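Local coordinates for KaiC-like domain-containing protein (Pyrococcus horikoshii, PDB 2EKD) that is of unknown function but is probably KaiC-like and belongs to a family grouped with the P-loop NTPases, at residues Pro42-Asp47 with Ser107-Tyr112; Glu54-Leu59 with Ala67-Val72; Leu119-Leu124 with Ile134-Met139. One frame throughout, in Å; residues are numbered along the deposited sequence.

The three contacts lie in one alpha/beta sheet, in or beside different beta-alpha-beta connections. Contacts 1 and 2 have centres about 17 Å apart and meet where Val45 CG2 lies 4.1 Å from Val72 CG2; contact 2 lies wholly within the chain span between the two segments of contact 1. Contact 3 follows later in the sequence, its centre about 20 Å from that of contact 1 and about 22 Å from that of contact 2. Asp46 O, 3.0 Å from Leu119 N, probably makes a sheet hydrogen bond between contacts 1 and 3, while Glu54 OE1 forms a salt bridge of 3.0 Å with Lys123 NZ between the helices of contacts 2 and 3.

Contact 1 (Pro42-Asp47 with Ser107-Tyr112); sequences PIVVDD and SQLKDY
Leu109, next after Gln108, whose NE2 is hydrogen-bonded to Ile87 O, reaches Val44 with a single methyl, CD1, which lies 4.3 Å from Val44 CG2. The leucine side chain is stretched at chi2 (177°), which carries CD1 outward along the line of the chain, and the valine turns one branch to receive it. Both residues are buried, although their CA atoms are 9.5 Å apart, so the side chains alone span the gap. Leu109 also rests on Gln73 in the neighbouring strand 73-77.

Two residues further on, Asp111 comes much closer. Its CB is 3.4 Å from Pro42 CG, and its OD2 lies 3.5 Å from the same ring carbon, with the two side chains crossing at about a right angle. Asp111 CG stands anti to its carbonyl carbon (chi1 -77°), bringing one carboxylate oxygen, OD2, beside the ring. No hydrogen bond joins the two segments. Tyr112 directs its CB away from 42-47, and Lys110 O lies above one face of its ring, toward the rim.

Pro42 and Val44 are also paired through their backbones with Ile115 of strand 114-119, into which this loop leads. With strands 85-90 and 114-119 parallel and strands 73-77 and 44-48 between them, the geometry identifies the return arm of a beta-alpha-beta crossover that skips two strands of an alpha/beta sheet.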
ATOM      1  N   PRO F  42     -35.545 -13.483 -26.367  1.00 28.12           N
ATOM      2  CA  PRO F  42     -35.809 -12.069 -26.076  1.00 27.38           C
ATOM      3  C   PRO F  42     -34.667 -11.470 -25.245  1.00 26.17           C
ATOM      4  O   PRO F  42     -34.202 -12.088 -24.285  1.00 24.23           O
ATOM      5  CB  PRO F  42     -37.122 -12.118 -25.288  1.00 26.62           C
ATOM      6  CG  PRO F  42     -37.798 -13.350 -25.832  1.00 29.10           C
ATOM      7  CD  PRO F  42     -36.656 -14.333 -25.904  1.00 27.68           C
ATOM      8  N   ILE F  43     -34.229 -10.270 -25.620  1.00 25.07           N
ATOM      9  CA  ILE F  43     -33.153  -9.573 -24.917  1.00 23.81           C
ATOM     10  C   ILE F  43     -33.690  -8.473 -23.999  1.00 24.70           C
ATOM     11  O   ILE F  43     -34.498  -7.651 -24.418  1.00 25.87           O
ATOM     12  CB  ILE F  43     -32.180  -8.884 -25.902  1.00 22.37           C
ATOM     13  CG1 ILE F  43     -31.475  -9.919 -26.788  1.00 21.84           C
ATOM     14  CG2 ILE F  43     -31.168  -8.046 -25.121  1.00 22.47           C
ATOM     15  CD1 ILE F  43     -30.478 -10.790 -26.059  1.00 18.85           C
ATOM     16  N   VAL F  44     -33.237  -8.462 -22.751  1.00 24.43           N
ATOM     17  CA  VAL F  44     -33.628  -7.427 -21.802  1.00 22.94           C
ATOM     18  C   VAL F  44     -32.357  -6.920 -21.125  1.00 22.80           C
ATOM     19  O   VAL F  44     -31.627  -7.681 -20.482  1.00 22.05           O
ATOM     20  CB  VAL F  44     -34.599  -7.943 -20.728  1.00 23.85           C
ATOM     21  CG1 VAL F  44     -34.887  -6.836 -19.717  1.00 23.38           C
ATOM     22  CG2 VAL F  44     -35.897  -8.389 -21.377  1.00 25.83           C
ATOM     23  N   VAL F  45     -32.097  -5.630 -21.284  1.00 21.24           N
ATOM     24  CA  VAL F  45     -30.915  -5.006 -20.715  1.00 19.78           C
ATOM     25  C   VAL F  45     -31.213  -4.216 -19.437  1.00 21.92           C
ATOM     26  O   VAL F  45     -32.160  -3.431 -19.382  1.00 22.19           O
ATOM     27  CB  VAL F  45     -30.268  -4.037 -21.741  1.00 19.18           C
ATOM     28  CG1 VAL F  45     -29.067  -3.335 -21.120  1.00 18.59           C
ATOM     29  CG2 VAL F  45     -29.860  -4.795 -23.001  1.00 14.59           C
ATOM     30  N   ASP F  46     -30.416  -4.449 -18.401  1.00 22.04           N
ATOM     31  CA  ASP F  46     -30.556  -3.697 -17.161  1.00 23.16           C
ATOM     32  C   ASP F  46     -29.466  -2.633 -17.285  1.00 22.36           C
ATOM     33  O   ASP F  46     -28.271  -2.927 -17.189  1.00 22.59           O
ATOM     34  CB  ASP F  46     -30.323  -4.586 -15.939  1.00 23.59           C
ATOM     35  CG  ASP F  46     -31.452  -5.573 -15.719  1.00 28.01           C
ATOM     36  OD1 ASP F  46     -32.617  -5.199 -15.968  1.00 32.56           O
ATOM     37  OD2 ASP F  46     -31.187  -6.713 -15.288  1.00 29.16           O
ATOM     38  N   ASP F  47     -29.894  -1.403 -17.535  1.00 21.28           N
ATOM     39  CA  ASP F  47     -28.985  -0.287 -17.737  1.00 20.88           C
ATOM     40  C   ASP F  47     -28.744   0.538 -16.475  1.00 19.57           C
ATOM     41  O   ASP F  47     -29.585   1.341 -16.061  1.00 17.75           O
ATOM     42  CB  ASP F  47     -29.537   0.581 -18.870  1.00 22.09           C
ATOM     43  CG  ASP F  47     -28.691   1.794 -19.151  1.00 24.17           C
ATOM     44  OD1 ASP F  47     -27.523   1.839 -18.707  1.00 25.66           O
ATOM     45  OD2 ASP F  47     -29.202   2.702 -19.838  1.00 26.84           O
ATOM     46  N   SER F 107     -42.777  -8.276 -14.245  1.00 59.67           N
ATOM     47  CA  SER F 107     -44.033  -9.013 -14.220  1.00 60.92           C
ATOM     48  C   SER F 107     -44.695  -8.884 -15.587  1.00 61.21           C
ATOM     49  O   SER F 107     -45.434  -9.768 -16.017  1.00 61.36           O
ATOM     50  CB  SER F 107     -44.967  -8.449 -13.145  1.00 61.80           C
ATOM     51  OG  SER F 107     -45.469  -7.176 -13.517  1.00 62.05           O
ATOM     52  N   GLN F 108     -44.417  -7.776 -16.266  1.00 61.68           N
ATOM     53  CA  GLN F 108     -44.984  -7.525 -17.585  1.00 62.32           C
ATOM     54  C   GLN F 108     -44.314  -8.369 -18.665  1.00 62.21           C
ATOM     55  O   GLN F 108     -44.814  -8.467 -19.788  1.00 62.80           O
ATOM     56  CB  GLN F 108     -44.865  -6.038 -17.935  1.00 63.13           C
ATOM     57  CG  GLN F 108     -43.442  -5.503 -17.948  1.00 64.52           C
ATOM     58  CD  GLN F 108     -43.386  -4.001 -18.161  1.00 65.17           C
ATOM     59  OE1 GLN F 108     -43.817  -3.490 -19.195  1.00 65.75           O
ATOM     60  NE2 GLN F 108     -42.856  -3.283 -17.177  1.00 64.62           N
ATOM     61  N   LEU F 109     -43.181  -8.976 -18.326  1.00 61.34           N
ATOM     62  CA  LEU F 109     -42.454  -9.812 -19.274  1.00 60.17           C
ATOM     63  C   LEU F 109     -43.149 -11.161 -19.434  1.00 59.95           C
ATOM     64  O   LEU F 109     -43.278 -11.925 -18.477  1.00 59.31           O
ATOM     65  CB  LEU F 109     -41.012 -10.013 -18.803  1.00 58.97           C
ATOM     66  CG  LEU F 109     -40.171  -8.736 -18.753  1.00 57.38           C
ATOM     67  CD1 LEU F 109     -38.793  -9.050 -18.210  1.00 57.11           C
ATOM     68  CD2 LEU F 109     -40.071  -8.133 -20.146  1.00 57.47           C
ATOM     69  N   LYS F 110     -43.592 -11.442 -20.655  1.00 60.18           N
ATOM     70  CA  LYS F 110     -44.290 -12.684 -20.959  1.00 59.97           C
ATOM     71  C   LYS F 110     -43.367 -13.779 -21.489  1.00 59.09           C
ATOM     72  O   LYS F 110     -43.585 -14.962 -21.225  1.00 58.62           O
ATOM     73  CB  LYS F 110     -45.405 -12.410 -21.975  1.00 61.94           C
ATOM     74  CG  LYS F 110     -46.416 -11.364 -21.513  1.00 63.56           C
ATOM     75  CD  LYS F 110     -47.582 -11.221 -22.491  1.00 65.31           C
ATOM     76  CE  LYS F 110     -47.193 -10.463 -23.757  1.00 65.81           C
ATOM     77  NZ  LYS F 110     -47.004  -9.005 -23.510  1.00 65.58           N
ATOM     78  N   ASP F 111     -42.341 -13.379 -22.236  1.00 58.33           N
ATOM     79  CA  ASP F 111     -41.379 -14.319 -22.814  1.00 57.58           C
ATOM     80  C   ASP F 111     -40.296 -14.772 -21.842  1.00 56.02           C
ATOM     81  O   ASP F 111     -39.587 -13.952 -21.265  1.00 56.76           O
ATOM     82  CB  ASP F 111     -40.694 -13.701 -24.034  1.00 59.50           C
ATOM     83  CG  ASP F 111     -41.572 -13.702 -25.259  1.00 60.29           C
ATOM     84  OD1 ASP F 111     -42.664 -13.097 -25.212  1.00 61.78           O
ATOM     85  OD2 ASP F 111     -41.163 -14.312 -26.272  1.00 60.70           O
ATOM     86  N   TYR F 112     -40.166 -16.085 -21.687  1.00 53.50           N
ATOM     87  CA  TYR F 112     -39.163 -16.679 -20.808  1.00 50.71           C
ATOM     88  C   TYR F 112     -38.608 -17.890 -21.544  1.00 47.02           C
ATOM     89  O   TYR F 112     -39.363 -18.627 -22.175  1.00 48.69           O
ATOM     90  CB  TYR F 112     -39.808 -17.128 -19.489  1.00 53.05           C
ATOM     91  CG  TYR F 112     -40.330 -16.000 -18.622  1.00 55.58           C
ATOM     92  CD1 TYR F 112     -39.734 -14.738 -18.646  1.00 56.40           C
ATOM     93  CD2 TYR F 112     -41.415 -16.198 -17.768  1.00 57.03           C
ATOM     94  CE1 TYR F 112     -40.205 -13.699 -17.846  1.00 57.97           C
ATOM     95  CE2 TYR F 112     -41.897 -15.164 -16.959  1.00 58.43           C
ATOM     96  CZ  TYR F 112     -41.286 -13.918 -17.005  1.00 58.97           C
ATOM     97  OH  TYR F 112     -41.753 -12.890 -16.213  1.00 59.94           O
TER

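Contact 2 (Glu54-Leu59 with Ala67-Val72); sequences EFYTRL and APLENV
Tyr56 donates its phenol hydrogen to Glu70 OE2, with 2.9 Å between Tyr56 OH and that oxygen. The acceptor lies at the edge of the tyrosine ring and in its plane, yet the hydroxyl meets the carboxylate from above, 61° out of its plane; the ring and carboxylate planes are 77° apart. Tyr56 CG stands opposite the backbone N (chi1 171°), and the Glu70 chain, extended beyond CG, carries its carboxylate to the hydroxyl. Alongside the bond, Glu70 CG packs 3.7 Å from Tyr56 CE1.

Next to this bond Leu69 inserts its CD1 between two residues of the facing helix. That methyl comes to the edge of the tyrosine ring, 4.1 Å from Tyr56 CD1, as the two side chains slide past each other in opposite directions. It is also pressed to 3.5 Å from Leu59 CD1, tighter than an ordinary van der Waals contact. Tyr56 and Leu59, three positions apart, lie on the same side of their helix, which explains how one leucine can touch both.

Helix 51-61 and the one-turn helix 67-70 together connect strand 44-48 with strand 73-77, parallel neighbours in the sheet, as a beta-alpha-beta crossover. The short turn holds its shape through Asn71 N bonded to Ala67 O at 3.0 Å.

Further out, Val36 of helix 29-37 covers Leu69, Phe64 meets Leu59, and Val66 and Ile83 touch Tyr56. Tyr52 OH is hydrogen-bonded to Leu69 O, tying the two helices once more. Glu54 OE2 is hydrogen-bonded to Ser141 OG of the second subunit.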
ATOM      1  N   GLU F  54     -23.375   4.541 -23.213  1.00 18.78           N
ATOM      2  CA  GLU F  54     -21.936   4.565 -23.511  1.00 17.92           C
ATOM      3  C   GLU F  54     -21.538   3.427 -24.455  1.00 17.29           C
ATOM      4  O   GLU F  54     -20.761   3.639 -25.389  1.00 16.25           O
ATOM      5  CB  GLU F  54     -21.114   4.487 -22.216  1.00 20.61           C
ATOM      6  CG  GLU F  54     -21.534   5.502 -21.155  1.00 24.44           C
ATOM      7  CD  GLU F  54     -20.683   5.454 -19.889  1.00 26.73           C
ATOM      8  OE1 GLU F  54     -20.241   4.357 -19.490  1.00 26.35           O
ATOM      9  OE2 GLU F  54     -20.469   6.522 -19.279  1.00 29.47           O
ATOM     10  N   PHE F  55     -22.063   2.225 -24.216  1.00 16.52           N
ATOM     11  CA  PHE F  55     -21.763   1.080 -25.087  1.00 17.61           C
ATOM     12  C   PHE F  55     -22.326   1.349 -26.478  1.00 18.39           C
ATOM     13  O   PHE F  55     -21.675   1.099 -27.496  1.00 19.16           O
ATOM     14  CB  PHE F  55     -22.389  -0.210 -24.539  1.00 17.68           C
ATOM     15  CG  PHE F  55     -21.532  -0.932 -23.533  1.00 16.81           C
ATOM     16  CD1 PHE F  55     -21.050  -0.279 -22.408  1.00 17.01           C
ATOM     17  CD2 PHE F  55     -21.231  -2.280 -23.702  1.00 15.70           C
ATOM     18  CE1 PHE F  55     -20.279  -0.958 -21.462  1.00 16.47           C
ATOM     19  CE2 PHE F  55     -20.463  -2.966 -22.764  1.00 17.17           C
ATOM     20  CZ  PHE F  55     -19.986  -2.300 -21.640  1.00 15.92           C
ATOM     21  N   TYR F  56     -23.549   1.863 -26.503  1.00 19.19           N
ATOM     22  CA  TYR F  56     -24.246   2.192 -27.742  1.00 19.68           C
ATOM     23  C   TYR F  56     -23.467   3.207 -28.580  1.00 18.83           C
ATOM     24  O   TYR F  56     -23.255   3.009 -29.772  1.00 19.08           O
ATOM     25  CB  TYR F  56     -25.624   2.758 -27.397  1.00 21.58           C
ATOM     26  CG  TYR F  56     -26.391   3.334 -28.558  1.00 23.47           C
ATOM     27  CD1 TYR F  56     -27.148   2.517 -29.393  1.00 22.52           C
ATOM     28  CD2 TYR F  56     -26.388   4.707 -28.799  1.00 23.71           C
ATOM     29  CE1 TYR F  56     -27.891   3.052 -30.433  1.00 25.27           C
ATOM     30  CE2 TYR F  56     -27.123   5.255 -29.839  1.00 26.95           C
ATOM     31  CZ  TYR F  56     -27.877   4.422 -30.652  1.00 27.53           C
ATOM     32  OH  TYR F  56     -28.624   4.964 -31.673  1.00 30.30           O
ATOM     33  N   THR F  57     -23.050   4.296 -27.944  1.00 20.52           N
ATOM     34  CA  THR F  57     -22.298   5.358 -28.614  1.00 19.68           C
ATOM     35  C   THR F  57     -20.985   4.872 -29.230  1.00 18.19           C
ATOM     36  O   THR F  57     -20.637   5.250 -30.343  1.00 16.77           O
ATOM     37  CB  THR F  57     -21.978   6.511 -27.625  1.00 21.75           C
ATOM     38  OG1 THR F  57     -23.198   7.133 -27.204  1.00 25.78           O
ATOM     39  CG2 THR F  57     -21.093   7.558 -28.284  1.00 24.23           C
ATOM     40  N   ARG F  58     -20.249   4.042 -28.498  1.00 18.91           N
ATOM     41  CA  ARG F  58     -18.972   3.530 -28.985  1.00 17.54           C
ATOM     42  C   ARG F  58     -19.172   2.642 -30.200  1.00 17.37           C
ATOM     43  O   ARG F  58     -18.384   2.687 -31.145  1.00 16.20           O
ATOM     44  CB  ARG F  58     -18.257   2.749 -27.877  1.00 18.12           C
ATOM     45  CG  ARG F  58     -16.982   3.419 -27.373  1.00 19.28           C
ATOM     46  CD  ARG F  58     -16.856   3.357 -25.859  1.00 17.37           C
ATOM     47  NE  ARG F  58     -17.009   2.003 -25.323  1.00 14.96           N
ATOM     48  CZ  ARG F  58     -17.613   1.742 -24.165  1.00 16.04           C
ATOM     49  NH1 ARG F  58     -18.111   2.741 -23.443  1.00 13.96           N
ATOM     50  NH2 ARG F  58     -17.725   0.498 -23.724  1.00 18.07           N
ATOM     51  N   LEU F  59     -20.228   1.835 -30.169  1.00 17.75           N
ATOM     52  CA  LEU F  59     -20.542   0.940 -31.276  1.00 19.98           C
ATOM     53  C   LEU F  59     -20.971   1.769 -32.486  1.00 21.02           C
ATOM     54  O   LEU F  59     -20.592   1.475 -33.620  1.00 20.60           O
ATOM     55  CB  LEU F  59     -21.663  -0.020 -30.870  1.00 17.23           C
ATOM     56  CG  LEU F  59     -21.232  -1.098 -29.869  1.00 19.71           C
ATOM     57  CD1 LEU F  59     -22.443  -1.828 -29.310  1.00 18.94           C
ATOM     58  CD2 LEU F  59     -20.294  -2.077 -30.565  1.00 16.27           C
ATOM     59  N   ALA F  67     -29.420  -0.433 -34.645  1.00 30.93           N
ATOM     60  CA  ALA F  67     -30.873  -0.541 -34.550  1.00 30.29           C
ATOM     61  C   ALA F  67     -31.233  -1.694 -33.595  1.00 29.72           C
ATOM     62  O   ALA F  67     -32.161  -1.579 -32.789  1.00 30.32           O
ATOM     63  CB  ALA F  67     -31.476  -0.776 -35.924  1.00 30.14           C
ATOM     64  N   PRO F  68     -30.504  -2.823 -33.674  1.00 28.30           N
ATOM     65  CA  PRO F  68     -30.795  -3.953 -32.785  1.00 28.36           C
ATOM     66  C   PRO F  68     -30.710  -3.547 -31.307  1.00 29.38           C
ATOM     67  O   PRO F  68     -31.398  -4.111 -30.457  1.00 30.24           O
ATOM     68  CB  PRO F  68     -29.714  -4.971 -33.149  1.00 28.93           C
ATOM     69  CG  PRO F  68     -29.442  -4.682 -34.583  1.00 30.01           C
ATOM     70  CD  PRO F  68     -29.436  -3.169 -34.629  1.00 28.79           C
ATOM     71  N   LEU F  69     -29.858  -2.572 -31.002  1.00 28.61           N
ATOM     72  CA  LEU F  69     -29.708  -2.115 -29.627  1.00 29.05           C
ATOM     73  C   LEU F  69     -30.825  -1.150 -29.244  1.00 29.93           C
ATOM     74  O   LEU F  69     -31.166  -1.020 -28.067  1.00 28.72           O
ATOM     75  CB  LEU F  69     -28.354  -1.429 -29.435  1.00 30.48           C
ATOM     76  CG  LEU F  69     -27.088  -2.257 -29.673  1.00 31.32           C
ATOM     77  CD1 LEU F  69     -25.879  -1.405 -29.314  1.00 34.16           C
ATOM     78  CD2 LEU F  69     -27.108  -3.520 -28.829  1.00 30.23           C
ATOM     79  N   GLU F  70     -31.392  -0.479 -30.242  1.00 30.29           N
ATOM     80  CA  GLU F  70     -32.467   0.481 -30.004  1.00 32.11           C
ATOM     81  C   GLU F  70     -33.819  -0.196 -29.813  1.00 31.56           C
ATOM     82  O   GLU F  70     -34.715   0.363 -29.183  1.00 30.66           O
ATOM     83  CB  GLU F  70     -32.574   1.458 -31.176  1.00 33.48           C
ATOM     84  CG  GLU F  70     -31.410   2.409 -31.328  1.00 36.20           C
ATOM     85  CD  GLU F  70     -31.504   3.214 -32.608  1.00 39.67           C
ATOM     86  OE1 GLU F  70     -32.612   3.700 -32.924  1.00 44.17           O
ATOM     87  OE2 GLU F  70     -30.474   3.370 -33.296  1.00 41.13           O
ATOM     88  N   ASN F  71     -33.961  -1.407 -30.339  1.00 32.01           N
ATOM     89  CA  ASN F  71     -35.232  -2.113 -30.253  1.00 33.47           C
ATOM     90  C   ASN F  71     -35.383  -3.173 -29.168  1.00 32.46           C
ATOM     91  O   ASN F  71     -36.390  -3.874 -29.136  1.00 32.54           O
ATOM     92  CB  ASN F  71     -35.562  -2.726 -31.617  1.00 35.83           C
ATOM     93  CG  ASN F  71     -35.679  -1.676 -32.703  1.00 38.48           C
ATOM     94  OD1 ASN F  71     -36.498  -0.756 -32.608  1.00 42.58           O
ATOM     95  ND2 ASN F  71     -34.859  -1.801 -33.739  1.00 39.43           N
ATOM     96  N   VAL F  72     -34.403  -3.299 -28.278  1.00 30.82           N
ATOM     97  CA  VAL F  72     -34.522  -4.284 -27.210  1.00 29.68           C
ATOM     98  C   VAL F  72     -35.181  -3.608 -26.020  1.00 28.58           C
ATOM     99  O   VAL F  72     -35.210  -2.383 -25.943  1.00 28.13           O
ATOM    100  CB  VAL F  72     -33.144  -4.826 -26.775  1.00 31.21           C
ATOM    101  CG1 VAL F  72     -32.432  -5.452 -27.966  1.00 31.68           C
ATOM    102  CG2 VAL F  72     -32.309  -3.706 -26.168  1.00 31.39           C
TER

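Contact 3 (Leu119-Leu124 with Ile134-Met139); sequences LGLHKL and INVVKM
Leu121 and Leu124 meet Val136 and selenomethionine Met139 through apolar contacts alone. Val136 divides its branches: CG1 lies 3.7 Å from Leu121 CD1, and CG2 faces Leu124 CB at 4.1 Å. With CG1 anti to the valine nitrogen (chi1 171°), one methyl serves each leucine, the two being one turn apart on helix 121-127. Leu121 and Val136 run past each other in opposite senses. Leu124 sends CD1 on to Met139 CE, 4.0 Å away, the two chains crossing at nearly a right angle; the selenomethionine reaches it by bending at chi3 (42°).

Together helices 121-127 and 130-141 fill the connection from strand 114-119 to strand 149-156, parallel neighbours in the sheet, so this is a helix-helix contact within a beta-alpha-beta crossover. Tyr153 and Val155 of the latter strand touch Leu121, as does Leu171 of helix 165-174.

A backbone bond marks the start of the first helix: Gly120, which makes the turn out of the strand with a positive phi (87°), accepts Lys123 N on its O at 3.1 Å. Among polar side chains, Lys123 NZ is hydrogen-bonded to Thr51 OG1. At the subunit interfaces, His122 packs on Glu173 of the second subunit and Ile134 on Leu127 of the third.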
ATOM      1  N   LEU F 119     -25.477  -4.003 -17.355  1.00 16.73           N
ATOM      2  CA  LEU F 119     -24.331  -3.132 -17.566  1.00 15.75           C
ATOM      3  C   LEU F 119     -24.146  -2.050 -16.501  1.00 17.68           C
ATOM      4  O   LEU F 119     -25.117  -1.496 -15.976  1.00 17.74           O
ATOM      5  CB  LEU F 119     -24.451  -2.465 -18.941  1.00 16.19           C
ATOM      6  CG  LEU F 119     -24.856  -3.334 -20.143  1.00 16.89           C
ATOM      7  CD1 LEU F 119     -25.014  -2.450 -21.380  1.00 17.55           C
ATOM      8  CD2 LEU F 119     -23.816  -4.417 -20.392  1.00 13.78           C
ATOM      9  N   GLY F 120     -22.884  -1.767 -16.186  1.00 16.82           N
ATOM     10  CA  GLY F 120     -22.553  -0.731 -15.228  1.00 16.30           C
ATOM     11  C   GLY F 120     -22.479  -1.040 -13.745  1.00 17.65           C
ATOM     12  O   GLY F 120     -22.415  -0.103 -12.944  1.00 16.93           O
ATOM     13  N   LEU F 121     -22.469  -2.315 -13.359  1.00 16.46           N
ATOM     14  CA  LEU F 121     -22.416  -2.658 -11.932  1.00 16.69           C
ATOM     15  C   LEU F 121     -21.210  -2.075 -11.181  1.00 16.97           C
ATOM     16  O   LEU F 121     -21.334  -1.666 -10.016  1.00 14.40           O
ATOM     17  CB  LEU F 121     -22.420  -4.174 -11.735  1.00 17.52           C
ATOM     18  CG  LEU F 121     -22.693  -4.597 -10.284  1.00 19.99           C
ATOM     19  CD1 LEU F 121     -24.165  -4.367  -9.990  1.00 18.40           C
ATOM     20  CD2 LEU F 121     -22.335  -6.060 -10.056  1.00 17.30           C
ATOM     21  N   HIS F 122     -20.046  -2.055 -11.829  1.00 15.26           N
ATOM     22  CA  HIS F 122     -18.839  -1.521 -11.195  1.00 16.36           C
ATOM     23  C   HIS F 122     -19.009  -0.068 -10.733  1.00 17.44           C
ATOM     24  O   HIS F 122     -18.339   0.369  -9.796  1.00 17.64           O
ATOM     25  CB  HIS F 122     -17.640  -1.617 -12.140  1.00 14.20           C
ATOM     26  CG  HIS F 122     -17.880  -1.016 -13.489  1.00 14.33           C
ATOM     27  ND1 HIS F 122     -18.448  -1.722 -14.528  1.00 13.44           N
ATOM     28  CD2 HIS F 122     -17.657   0.235 -13.960  1.00 12.51           C
ATOM     29  CE1 HIS F 122     -18.563  -0.933 -15.580  1.00 12.91           C
ATOM     30  NE2 HIS F 122     -18.092   0.259 -15.262  1.00 13.65           N
ATOM     31  N   LYS F 123     -19.907   0.674 -11.379  1.00 18.03           N
ATOM     32  CA  LYS F 123     -20.143   2.066 -10.992  1.00 20.34           C
ATOM     33  C   LYS F 123     -20.789   2.144  -9.608  1.00 20.16           C
ATOM     34  O   LYS F 123     -20.398   2.972  -8.783  1.00 20.54           O
ATOM     35  CB  LYS F 123     -21.031   2.774 -12.025  1.00 19.26           C
ATOM     36  CG  LYS F 123     -20.348   3.007 -13.363  1.00 20.37           C
ATOM     37  CD  LYS F 123     -21.308   3.595 -14.388  1.00 23.37           C
ATOM     38  CE  LYS F 123     -20.627   3.757 -15.749  1.00 25.41           C
ATOM     39  NZ  LYS F 123     -21.503   4.434 -16.756  1.00 26.04           N
ATOM     40  N   LEU F 124     -21.772   1.283  -9.358  1.00 19.30           N
ATOM     41  CA  LEU F 124     -22.453   1.262  -8.062  1.00 21.03           C
ATOM     42  C   LEU F 124     -21.462   0.944  -6.957  1.00 21.24           C
ATOM     43  O   LEU F 124     -21.562   1.456  -5.838  1.00 21.64           O
ATOM     44  CB  LEU F 124     -23.546   0.198  -8.038  1.00 20.41           C
ATOM     45  CG  LEU F 124     -24.758   0.400  -8.941  1.00 24.90           C
ATOM     46  CD1 LEU F 124     -25.736  -0.777  -8.744  1.00 21.77           C
ATOM     47  CD2 LEU F 124     -25.424   1.730  -8.593  1.00 23.90           C
ATOM     48  N   ILE F 134     -21.382  -4.508  -0.233  1.00 20.04           N
ATOM     49  CA  ILE F 134     -21.921  -5.802   0.152  1.00 20.67           C
ATOM     50  C   ILE F 134     -23.401  -5.899  -0.259  1.00 21.55           C
ATOM     51  O   ILE F 134     -23.867  -6.958  -0.682  1.00 22.12           O
ATOM     52  CB  ILE F 134     -21.751  -6.023   1.680  1.00 19.89           C
ATOM     53  CG1 ILE F 134     -20.280  -6.297   1.986  1.00 20.45           C
ATOM     54  CG2 ILE F 134     -22.609  -7.180   2.157  1.00 20.55           C
ATOM     55  CD1 ILE F 134     -19.896  -6.073   3.431  1.00 23.30           C
ATOM     56  N   ASN F 135     -24.138  -4.799  -0.143  1.00 21.18           N
ATOM     57  CA  ASN F 135     -25.545  -4.822  -0.537  1.00 22.17           C
ATOM     58  C   ASN F 135     -25.666  -4.999  -2.047  1.00 21.01           C
ATOM     59  O   ASN F 135     -26.598  -5.638  -2.531  1.00 19.96           O
ATOM     60  CB  ASN F 135     -26.269  -3.548  -0.089  1.00 22.40           C
ATOM     61  CG  ASN F 135     -26.486  -3.509   1.413  1.00 28.84           C
ATOM     62  OD1 ASN F 135     -26.790  -4.533   2.029  1.00 30.83           O
ATOM     63  ND2 ASN F 135     -26.339  -2.326   2.011  1.00 28.03           N
ATOM     64  N   VAL F 136     -24.717  -4.442  -2.792  1.00 20.98           N
ATOM     65  CA  VAL F 136     -24.727  -4.586  -4.243  1.00 20.61           C
ATOM     66  C   VAL F 136     -24.523  -6.062  -4.579  1.00 20.25           C
ATOM     67  O   VAL F 136     -25.213  -6.617  -5.440  1.00 18.64           O
ATOM     68  CB  VAL F 136     -23.604  -3.759  -4.913  1.00 20.21           C
ATOM     69  CG1 VAL F 136     -23.510  -4.121  -6.395  1.00 20.43           C
ATOM     70  CG2 VAL F 136     -23.893  -2.264  -4.753  1.00 18.83           C
ATOM     71  N   VAL F 137     -23.579  -6.698  -3.893  1.00 18.51           N
ATOM     72  CA  VAL F 137     -23.320  -8.105  -4.132  1.00 20.41           C
ATOM     73  C   VAL F 137     -24.561  -8.947  -3.793  1.00 21.56           C
ATOM     74  O   VAL F 137     -24.895  -9.876  -4.526  1.00 19.93           O
ATOM     75  CB  VAL F 137     -22.107  -8.602  -3.314  1.00 20.94           C
ATOM     76  CG1 VAL F 137     -21.938 -10.123  -3.481  1.00 19.51           C
ATOM     77  CG2 VAL F 137     -20.846  -7.887  -3.785  1.00 20.51           C
ATOM     78  N   LYS F 138     -25.245  -8.617  -2.699  1.00 24.19           N
ATOM     79  CA  LYS F 138     -26.448  -9.362  -2.306  1.00 28.52           C
ATOM     80  C   LYS F 138     -27.477  -9.236  -3.418  1.00 28.76           C
ATOM     81  O   LYS F 138     -28.210 -10.173  -3.715  1.00 29.43           O
ATOM     82  CB  LYS F 138     -27.055  -8.811  -1.003  1.00 29.64           C
ATOM     83  CG  LYS F 138     -26.136  -8.860   0.204  1.00 34.70           C
ATOM     84  CD  LYS F 138     -26.922  -8.779   1.513  1.00 38.74           C
ATOM     85  CE  LYS F 138     -27.774  -7.523   1.602  1.00 39.94           C
ATOM     86  NZ  LYS F 138     -28.699  -7.573   2.772  1.00 40.03           N
HETATM   87  N   MSE F 139     -27.522  -8.059  -4.024  1.00 31.12           N
HETATM   88  CA  MSE F 139     -28.441  -7.789  -5.115  1.00 32.78           C
HETATM   89  C   MSE F 139     -28.166  -8.770  -6.253  1.00 29.19           C
HETATM   90  O   MSE F 139     -29.086  -9.229  -6.925  1.00 28.86           O
HETATM   91  CB  MSE F 139     -28.271  -6.332  -5.575  1.00 39.60           C
HETATM   92  CG  MSE F 139     -28.920  -5.983  -6.904  1.00 49.64           C
HETATM   93 SE   MSE F 139     -29.064  -4.183  -7.180  1.00 68.35          SE
HETATM   94  CE  MSE F 139     -27.494  -3.581  -6.587  1.00 54.78           C
TER